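Local coordinates for pyruvate dehydrogenase complex, dihydrolipoamide acetyltransferase E2 component (PDB 2EQ9), which is probably the acyltransferase of the pyruvate dehydrogenase complex, represented here by its peripheral subunit-binding domain, which docks partner enzymes of the complex, at residues A7-L10 and A11-G15. Sequence-based numbering, arbitrary orientation.
Sequences ARKL and ARELG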
loop_
_atom_site.group_PDB
_atom_site.type_symbol
_atom_site.label_atom_id
_atom_site.label_comp_id
_atom_site.label_asym_id
_atom_site.label_seq_id
_atom_site.Cartn_x
_atom_site.Cartn_y
_atom_site.Cartn_z
ATOM N N ALA C 7 16.526 18.769 1.761
ATOM C CA ALA C 7 17.570 19.689 1.323
ATOM C C ALA C 7 16.985 20.918 0.622
ATOM O O ALA C 7 17.435 22.044 0.856
ATOM C CB ALA C 7 18.554 18.962 0.398
ATOM N N ARG C 8 15.979 20.708 -0.227
ATOM C CA ARG C 8 15.355 21.819 -0.950
ATOM C C ARG C 8 14.689 22.760 0.050
ATOM O O ARG C 8 14.719 23.983 -0.105
ATOM C CB ARG C 8 14.302 21.303 -1.949
ATOM C CG ARG C 8 14.766 20.095 -2.757
ATOM C CD ARG C 8 13.950 19.869 -4.019
ATOM N NE ARG C 8 12.527 19.614 -3.794
ATOM C CZ ARG C 8 11.969 18.408 -3.721
ATOM N NH1 ARG C 8 12.711 17.315 -3.844
ATOM N NH2 ARG C 8 10.652 18.296 -3.570
ATOM N N LYS C 9 14.094 22.169 1.081
ATOM C CA LYS C 9 13.413 22.924 2.118
ATOM C C LYS C 9 14.410 23.799 2.870
ATOM O O LYS C 9 14.189 24.998 3.052
ATOM C CB LYS C 9 12.715 21.958 3.078
ATOM C CG LYS C 9 11.552 22.569 3.840
ATOM C CD LYS C 9 11.992 23.155 5.166
ATOM C CE LYS C 9 12.263 22.062 6.190
ATOM N NZ LYS C 9 12.753 22.644 7.475
ATOM N N LEU C 10 15.521 23.199 3.286
ATOM C CA LEU C 10 16.548 23.925 4.022
ATOM C C LEU C 10 17.271 24.952 3.148
ATOM O O LEU C 10 17.645 26.018 3.624
ATOM C CB LEU C 10 17.549 22.936 4.622
ATOM C CG LEU C 10 18.509 23.461 5.691
ATOM C CD1 LEU C 10 19.603 24.271 5.048
ATOM C CD2 LEU C 10 17.742 24.285 6.716
ATOM N N ALA C 11 17.465 24.636 1.872
ATOM C CA ALA C 11 18.140 25.559 0.969
ATOM C C ALA C 11 17.360 26.871 0.894
ATOM O O ALA C 11 17.940 27.958 0.950
ATOM C CB ALA C 11 18.264 24.942 -0.418
ATOM N N ARG C 12 16.040 26.763 0.781
ATOM C CA ARG C 12 15.186 27.938 0.703
ATOM C C ARG C 12 15.260 28.777 1.978
ATOM O O ARG C 12 15.489 29.988 1.923
ATOM C CB ARG C 12 13.731 27.528 0.457
ATOM C CG ARG C 12 13.473 26.858 -0.877
ATOM C CD ARG C 12 11.975 26.661 -1.104
ATOM N NE ARG C 12 11.264 27.933 -1.216
ATOM C CZ ARG C 12 11.415 28.793 -2.222
ATOM N NH1 ARG C 12 12.253 28.520 -3.215
ATOM N NH2 ARG C 12 10.728 29.929 -2.237
ATOM N N GLU C 13 15.067 28.128 3.122
ATOM C CA GLU C 13 15.084 28.814 4.413
ATOM C C GLU C 13 16.418 29.490 4.709
ATOM O O GLU C 13 16.529 30.280 5.649
ATOM C CB GLU C 13 14.732 27.828 5.529
ATOM C CG GLU C 13 13.491 27.010 5.217
ATOM C CD GLU C 13 13.112 26.055 6.328
ATOM O OE1 GLU C 13 14.020 25.401 6.888
ATOM O OE2 GLU C 13 11.901 25.950 6.628
ATOM N N LEU C 14 17.429 29.178 3.910
ATOM C CA LEU C 14 18.742 29.782 4.081
ATOM C C LEU C 14 19.007 30.810 2.985
ATOM O O LEU C 14 20.044 31.473 2.980
ATOM C CB LEU C 14 19.832 28.714 4.051
ATOM C CG LEU C 14 19.948 27.828 5.288
ATOM C CD1 LEU C 14 21.192 26.967 5.157
ATOM C CD2 LEU C 14 20.040 28.697 6.542
ATOM N N GLY C 15 18.063 30.941 2.060
ATOM C CA GLY C 15 18.229 31.883 0.971
ATOM C C GLY C 15 19.319 31.423 0.021
ATOM O O GLY C 15 20.003 32.241 -0.591
#
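Lys9 and Glu13 form an i to i+4 salt bridge in the last turns of helix 5-13, the first helix of the peripheral subunit-binding domain. Lys9 NZ donates to Glu13 OE1 at 3.1 Å and meets it on the syn side, 34° out of the carboxylate plane. The lysine chain does not reach straight across. Its CG lies anti to the backbone N (chi1 -157°), and bends at chi2 and chi3 lay CD against the carboxylate, 3.2 Å from Glu13 OE2. Glu13 extends beyond CG, and that CG rests on the backbone oxygen of Lys9. The same oxygen accepts the nearly straight bond from Glu13 N. A glutamine here would probably leave the Lys9 ammonium without its charged mate and the end of the lysine chain freer to turn. The side chains of Leu10 and Leu14 meet obliquely, though the exact placing of their branches is doubtful; Leu14 CG lies 3.4 Å from Leu10 O. Leu10 and Ala11 also touch Val35 of helix 32-39, and Leu14 reaches Ala39, so these residues join the two helices of the domain. Arg8 and Arg12 instead form salt bridges with acidic side chains of another protein chain, consistent with the docking role of the domain; Arg8 NH1 also bonds to Ala3 O. The backbone beneath is held by regular helical bonds, including Ala11 N to Ala7 O at 2.8 Å. The helix ends in a Schellman motif, where Gly15 takes positive phi (69°) and its N bonds to Arg12 O at 2.7 Å.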